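Local coordinates for SA2223 protein (Staphylococcus aureus, PDB 5KAT), which belongs to the integron-associated effector-binding family and binds the lipophilic cation tetraphenylphosphonium, consistent with a role in recognising hydrophobic cations, at residues A[131-136]-A[151-156]; A[55-60]-A[135-140]. One frame throughout, in Å; residues are numbered along the deposited sequence.

Contact 1 (A[131-136]-A[151-156]); sequences APFFEL and IWMPVK. With P4P (tetraphenylphosphonium), chain B.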
loop_
_atom_site.group_PDB
_atom_site.type_symbol
_atom_site.label_atom_id
_atom_site.label_comp_id
_atom_site.label_asym_id
_atom_site.label_seq_id
_atom_site.Cartn_x
_atom_site.Cartn_y
_atom_site.Cartn_z
ATOM N N ALA A 131 -11.187 -3.909 -0.071
ATOM C CA ALA A 131 -10.360 -3.116 0.833
ATOM C C ALA A 131 -9.010 -2.800 0.195
ATOM O O ALA A 131 -8.463 -3.627 -0.526
ATOM C CB ALA A 131 -10.158 -3.851 2.139
ATOM N N PRO A 132 -8.458 -1.605 0.464
ATOM C CA PRO A 132 -7.149 -1.300 -0.123
ATOM C C PRO A 132 -6.039 -2.210 0.399
ATOM O O PRO A 132 -6.064 -2.601 1.569
ATOM C CB PRO A 132 -6.895 0.153 0.305
ATOM C CG PRO A 132 -8.225 0.679 0.750
ATOM C CD PRO A 132 -8.964 -0.494 1.285
ATOM N N PHE A 133 -5.096 -2.555 -0.475
ATOM C CA PHE A 133 -3.829 -3.149 -0.060
ATOM C C PHE A 133 -2.746 -2.143 -0.406
ATOM O O PHE A 133 -2.960 -1.279 -1.262
ATOM C CB PHE A 133 -3.575 -4.510 -0.732
ATOM C CG PHE A 133 -3.412 -4.451 -2.233
ATOM C CD1 PHE A 133 -2.192 -4.124 -2.805
ATOM C CD2 PHE A 133 -4.471 -4.772 -3.071
ATOM C CE1 PHE A 133 -2.040 -4.085 -4.181
ATOM C CE2 PHE A 133 -4.323 -4.736 -4.447
ATOM C CZ PHE A 133 -3.105 -4.397 -5.001
ATOM N N PHE A 134 -1.599 -2.220 0.264
ATOM C CA PHE A 134 -0.565 -1.225 0.020
ATOM C C PHE A 134 0.858 -1.725 0.194
ATOM O O PHE A 134 1.121 -2.727 0.862
ATOM C CB PHE A 134 -0.788 -0.001 0.920
ATOM C CG PHE A 134 -0.798 -0.296 2.400
ATOM C CD1 PHE A 134 -1.975 -0.639 3.045
ATOM C CD2 PHE A 134 0.358 -0.174 3.153
ATOM C CE1 PHE A 134 -1.990 -0.888 4.407
ATOM C CE2 PHE A 134 0.349 -0.420 4.514
ATOM C CZ PHE A 134 -0.827 -0.778 5.143
ATOM N N GLU A 135 1.759 -1.015 -0.477
ATOM C CA GLU A 135 3.185 -1.118 -0.249
ATOM C C GLU A 135 3.560 -0.055 0.776
ATOM O O GLU A 135 3.057 1.071 0.710
ATOM C CB GLU A 135 3.972 -0.910 -1.549
ATOM C CG GLU A 135 3.463 -1.697 -2.752
ATOM C CD GLU A 135 3.459 -0.867 -4.026
ATOM O OE1 GLU A 135 4.492 -0.237 -4.335
ATOM O OE2 GLU A 135 2.415 -0.828 -4.712
ATOM N N LEU A 136 4.431 -0.413 1.718
ATOM C CA LEU A 136 4.955 0.537 2.699
ATOM C C LEU A 136 6.463 0.666 2.534
ATOM O O LEU A 136 7.191 -0.323 2.637
ATOM C CB LEU A 136 4.616 0.099 4.125
ATOM C CG LEU A 136 5.101 1.026 5.244
ATOM C CD1 LEU A 136 4.383 2.366 5.198
ATOM C CD2 LEU A 136 4.900 0.365 6.593
ATOM N N ILE A 151 4.488 -5.346 2.080
ATOM C CA ILE A 151 3.260 -5.437 1.303
ATOM C C ILE A 151 2.133 -5.905 2.218
ATOM O O ILE A 151 2.159 -7.031 2.726
ATOM C CB ILE A 151 3.413 -6.399 0.117
ATOM C CG1 ILE A 151 4.503 -5.897 -0.832
ATOM C CG2 ILE A 151 2.093 -6.540 -0.633
ATOM C CD1 ILE A 151 4.929 -6.914 -1.872
ATOM N N TRP A 152 1.152 -5.027 2.420
ATOM C CA TRP A 152 0.052 -5.271 3.351
ATOM C C TRP A 152 -1.219 -5.683 2.622
ATOM O O TRP A 152 -1.809 -4.881 1.900
ATOM C CB TRP A 152 -0.219 -4.018 4.188
ATOM C CG TRP A 152 0.862 -3.683 5.158
ATOM C CD1 TRP A 152 2.170 -3.405 4.874
ATOM C CD2 TRP A 152 0.730 -3.572 6.580
ATOM N NE1 TRP A 152 2.859 -3.135 6.035
ATOM C CE2 TRP A 152 1.996 -3.232 7.094
ATOM C CE3 TRP A 152 -0.342 -3.728 7.467
ATOM C CZ2 TRP A 152 2.222 -3.045 8.454
ATOM C CZ3 TRP A 152 -0.114 -3.545 8.818
ATOM C CH2 TRP A 152 1.157 -3.207 9.298
ATOM N N MET A 153 -1.631 -6.933 2.824
ATOM C CA MET A 153 -2.854 -7.471 2.229
ATOM C C MET A 153 -3.914 -7.691 3.310
ATOM O O MET A 153 -3.695 -8.463 4.240
ATOM C CB MET A 153 -2.566 -8.791 1.508
ATOM C CG MET A 153 -1.608 -8.662 0.334
ATOM S SD MET A 153 -2.361 -7.858 -1.100
ATOM C CE MET A 153 -0.917 -7.344 -2.019
ATOM N N PRO A 154 -5.072 -7.020 3.190
ATOM C CA PRO A 154 -6.085 -7.150 4.245
ATOM C C PRO A 154 -6.779 -8.509 4.245
ATOM O O PRO A 154 -6.985 -9.093 3.182
ATOM C CB PRO A 154 -7.076 -6.030 3.918
ATOM C CG PRO A 154 -6.942 -5.815 2.460
ATOM C CD PRO A 154 -5.503 -6.095 2.125
ATOM N N VAL A 155 -7.137 -8.997 5.430
ATOM C CA VAL A 155 -7.827 -10.276 5.545
ATOM C C VAL A 155 -8.912 -10.255 6.611
ATOM O O VAL A 155 -8.900 -9.421 7.520
ATOM C CB VAL A 155 -6.843 -11.432 5.865
ATOM C CG1 VAL A 155 -5.970 -11.744 4.654
ATOM C CG2 VAL A 155 -5.990 -11.110 7.092
ATOM N N LYS A 156 -9.858 -11.177 6.471
ATOM C CA LYS A 156 -10.892 -11.414 7.474
ATOM C C LYS A 156 -11.059 -12.914 7.704
ATOM O O LYS A 156 -11.040 -13.695 6.756
ATOM C CB LYS A 156 -12.230 -10.807 7.044
ATOM C CG LYS A 156 -12.229 -9.296 6.920
ATOM C CD LYS A 156 -13.646 -8.744 6.774
ATOM C CE LYS A 156 -14.245 -9.039 5.404
ATOM N NZ LYS A 156 -15.740 -9.027 5.420
HETATM P P P4P B . -6.316 -9.290 -5.063
HETATM C C1A P4P B . -4.651 -8.737 -5.534
HETATM C C2A P4P B . -4.437 -8.056 -6.720
HETATM C C3A P4P B . -3.156 -7.642 -7.055
HETATM C C4A P4P B . -2.091 -7.909 -6.209
HETATM C C5A P4P B . -2.306 -8.589 -5.023
HETATM C C6A P4P B . -3.585 -9.003 -4.685
HETATM C C1C P4P B . -6.408 -11.095 -5.305
HETATM C C6C P4P B . -5.386 -11.754 -5.975
HETATM C C5C P4P B . -5.446 -13.127 -6.169
HETATM C C4C P4P B . -6.531 -13.846 -5.693
HETATM C C3C P4P B . -7.553 -13.190 -5.024
HETATM C C2C P4P B . -7.493 -11.817 -4.831
HETATM C C1D P4P B . -6.525 -8.830 -3.316
HETATM C C6D P4P B . -6.901 -7.541 -2.971
HETATM C C5D P4P B . -7.053 -7.182 -1.640
HETATM C C4D P4P B . -6.820 -8.116 -0.645
HETATM C C3D P4P B . -6.431 -9.398 -0.988
HETATM C C2D P4P B . -6.285 -9.756 -2.319
HETATM C C6B P4P B . -8.469 -9.269 -6.834
HETATM C C5B P4P B . -9.451 -8.670 -7.610
HETATM C C4B P4P B . -9.563 -7.290 -7.641
HETATM C C3B P4P B . -8.694 -6.511 -6.895
HETATM C C2B P4P B . -7.714 -7.110 -6.118
HETATM C C1B P4P B . -7.597 -8.492 -6.083
#

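Contact 2 (A[55-60]-A[135-140]); sequences AGILGL and ELYQDG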
loop_
_atom_site.group_PDB
_atom_site.type_symbol
_atom_site.label_atom_id
_atom_site.label_comp_id
_atom_site.label_asym_id
_atom_site.label_seq_id
_atom_site.Cartn_x
_atom_site.Cartn_y
_atom_site.Cartn_z
ATOM N N ALA A 55 5.283 3.782 9.687
ATOM C CA ALA A 55 6.615 4.342 9.479
ATOM C C ALA A 55 7.063 4.168 8.034
ATOM O O ALA A 55 7.603 3.126 7.661
ATOM C CB ALA A 55 7.617 3.695 10.426
ATOM N N GLY A 56 6.836 5.201 7.232
ATOM C CA GLY A 56 7.208 5.190 5.830
ATOM C C GLY A 56 6.159 5.876 4.978
ATOM O O GLY A 56 5.256 6.536 5.498
ATOM N N ILE A 57 6.283 5.715 3.665
ATOM C CA ILE A 57 5.310 6.255 2.726
ATOM C C ILE A 57 4.558 5.099 2.071
ATOM O O ILE A 57 5.143 4.054 1.777
ATOM C CB ILE A 57 5.986 7.146 1.657
ATOM C CG1 ILE A 57 4.947 7.676 0.671
ATOM C CG2 ILE A 57 7.057 6.387 0.912
ATOM C CD1 ILE A 57 5.250 9.073 0.185
ATOM N N LEU A 58 3.256 5.282 1.877
ATOM C CA LEU A 58 2.396 4.236 1.331
ATOM C C LEU A 58 2.070 4.455 -0.138
ATOM O O LEU A 58 1.891 5.587 -0.586
ATOM C CB LEU A 58 1.078 4.160 2.105
ATOM C CG LEU A 58 1.090 3.608 3.532
ATOM C CD1 LEU A 58 1.627 4.633 4.509
ATOM C CD2 LEU A 58 -0.311 3.190 3.930
ATOM N N GLY A 59 1.992 3.351 -0.872
ATOM C CA GLY A 59 1.357 3.320 -2.174
ATOM C C GLY A 59 0.184 2.359 -2.093
ATOM O O GLY A 59 0.371 1.140 -2.085
ATOM N N LEU A 60 -1.023 2.908 -2.007
ATOM C CA LEU A 60 -2.230 2.106 -1.838
ATOM C C LEU A 60 -2.954 1.877 -3.159
ATOM O O LEU A 60 -3.186 2.820 -3.913
ATOM C CB LEU A 60 -3.195 2.781 -0.860
ATOM C CG LEU A 60 -2.691 3.109 0.547
ATOM C CD1 LEU A 60 -2.360 4.592 0.665
ATOM C CD2 LEU A 60 -3.712 2.688 1.600
ATOM N N GLU A 135 1.759 -1.015 -0.477
ATOM C CA GLU A 135 3.185 -1.118 -0.249
ATOM C C GLU A 135 3.560 -0.055 0.776
ATOM O O GLU A 135 3.057 1.071 0.710
ATOM C CB GLU A 135 3.972 -0.910 -1.549
ATOM C CG GLU A 135 3.463 -1.697 -2.752
ATOM C CD GLU A 135 3.459 -0.867 -4.026
ATOM O OE1 GLU A 135 4.492 -0.237 -4.335
ATOM O OE2 GLU A 135 2.415 -0.828 -4.712
ATOM N N LEU A 136 4.431 -0.413 1.718
ATOM C CA LEU A 136 4.955 0.537 2.699
ATOM C C LEU A 136 6.463 0.666 2.534
ATOM O O LEU A 136 7.191 -0.323 2.637
ATOM C CB LEU A 136 4.616 0.099 4.125
ATOM C CG LEU A 136 5.101 1.026 5.244
ATOM C CD1 LEU A 136 4.383 2.366 5.198
ATOM C CD2 LEU A 136 4.900 0.365 6.593
ATOM N N TYR A 137 6.917 1.893 2.278
ATOM C CA TYR A 137 8.330 2.179 2.032
ATOM C C TYR A 137 8.952 2.953 3.179
ATOM O O TYR A 137 8.737 4.158 3.315
ATOM C CB TYR A 137 8.501 2.971 0.736
ATOM C CG TYR A 137 8.096 2.204 -0.491
ATOM C CD1 TYR A 137 8.987 1.339 -1.111
ATOM C CD2 TYR A 137 6.824 2.337 -1.029
ATOM C CE1 TYR A 137 8.626 0.629 -2.229
ATOM C CE2 TYR A 137 6.451 1.631 -2.149
ATOM C CZ TYR A 137 7.359 0.775 -2.746
ATOM O OH TYR A 137 7.009 0.061 -3.869
ATOM N N GLN A 138 9.721 2.242 3.997
ATOM C CA GLN A 138 10.451 2.832 5.110
ATOM C C GLN A 138 11.624 3.661 4.605
ATOM O O GLN A 138 11.994 3.575 3.434
ATOM C CB GLN A 138 10.965 1.737 6.046
ATOM C CG GLN A 138 11.992 0.811 5.383
ATOM C CD GLN A 138 12.581 -0.220 6.332
ATOM O OE1 GLN A 138 12.633 -0.011 7.546
ATOM N NE2 GLN A 138 13.032 -1.341 5.778
ATOM N N ASP A 139 12.219 4.448 5.495
ATOM C CA ASP A 139 13.438 5.179 5.163
ATOM C C ASP A 139 14.545 4.198 4.800
ATOM O O ASP A 139 14.645 3.120 5.387
ATOM C CB ASP A 139 13.884 6.061 6.332
ATOM C CG ASP A 139 13.003 7.281 6.515
ATOM O OD1 ASP A 139 12.771 8.011 5.526
ATOM O OD2 ASP A 139 12.541 7.509 7.653
ATOM N N GLY A 140 15.371 4.573 3.830
ATOM C CA GLY A 140 16.478 3.736 3.408
ATOM C C GLY A 140 16.789 3.891 1.936
ATOM O O GLY A 140 16.027 4.505 1.186
HETATM O O HOH W 1 -0.075 -1.091 -3.893
#

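Contact 1 (A[131-136]-A[151-156])
Phe134 and Trp152 lie side by side in an offset stack, the phenyl centroid 4.4 Å from that of the indole five-membered ring and the planes only 15° apart. CZ of Phe134 sits over one indole face, 3.4 Å from Trp152 CG, while Trp152 CB comes over the face of the phenyl ring, a CH-pi contact 3.6 Å from its centroid. Phe134 places its CG between the backbone N and the carbonyl carbon (chi1 58°), which stands the ring upright on the sheet, alongside the tryptophan. Beside this stack, Leu136 CB and CD2 approach the indole near NE1. The strands are the two arms of a beta hairpin, 133-137 and 148-155, in the closed antiparallel barrel of this member of the effector-binding family, and away from the stack the ring of Phe133 and the end of Met153 meet the bound tetraphenylphosphonium. There Met153, bent at chi2 (-73°), brings SD obliquely to the Phe133 ring, a Met-aromatic contact of 4.3 Å to the centroid, and its CE touches both Phe133 CD1 and, at 3.5 Å, the ligand carbon C5A. This C5A of one phenyl group lies over a face of Phe133, toward the rim of the ring; Pro154 CD meets another phenyl group. Farther along, Pro154 CG packs on Ala131 CB and on Pro132 O. The backbones are joined at the Phe134-Trp152 pair: Trp152 N donates to Phe134 O at 2.8 Å and nearly straight, and Phe134 N to Trp152 O at 3.1 Å. Outside the pair, the indole NE1 is hydrogen-bonded to Glu150 OE1.

Contact 2 (A[55-60]-A[135-140])
Strands 57-60 and 135-137 run antiparallel, their axes 4.8 Å apart at closest and their directions at 161°, as neighbours in the closed beta barrel although some 75 residues separate them in the chain. Ile57-Tyr137 and Gly59-Glu135 are hydrogen-bonded pairs, with four backbone bonds between them; Leu58-Leu136 is the non-hydrogen-bonded pair in the middle. The bond from Ile57 N to Tyr137 O reaches its acceptor from above the carbonyl plane, 39° out of it, where strand 135-137 is ending. Just beyond, Gly56 CA comes 3.1 Å from Tyr137 O, and its backbone angles suit a residue without a side chain. On one side of the sheet Leu58 CD1 meets Leu136 CD1 at 3.6 Å, the two side chains crossing at a slant. Ile57, Tyr137 and Glu135 lie on the other side. Ile57 CG2 touches Tyr137 CB, while the edge of the tyrosine ring faces Ile57 O. With CG anti to its carbonyl carbon (chi1 -65°), Tyr137 extends back along its own strand toward Glu135, whose carboxylate ties the polar groups together. Tyr71 OH hydrogen-bonds OE2, and a water donates to both OE2 and Gly59 O. The other oxygen, Glu135 OE1, accepts Tyr137 OH on its anti lone pair at 2.6 Å.

In the fold
Contacts 1 and 2 flank the same strand, 133-137, which pairs with 148-155 on one edge and with 57-63 on the other; their centres are 12 Å apart, and they share Glu135 and Leu136. Phe134 joins them: besides its place in contact 1 its CD2 lies 3.5 Å from Leu58 CD2, and its CB is 3.4 Å from Gly59 O. Tetraphenylphosphonium sits directly against contact 1. In contact 2, the nearest atoms of the Glu135 side chain and the ligand are about 9 Å apart, and the phosphorus lies farther off, so any attraction to the carboxylate would probably be long-range. Helix 107-119 packs on the ligand side of contact 1, Met113 touching Phe133 and Met153.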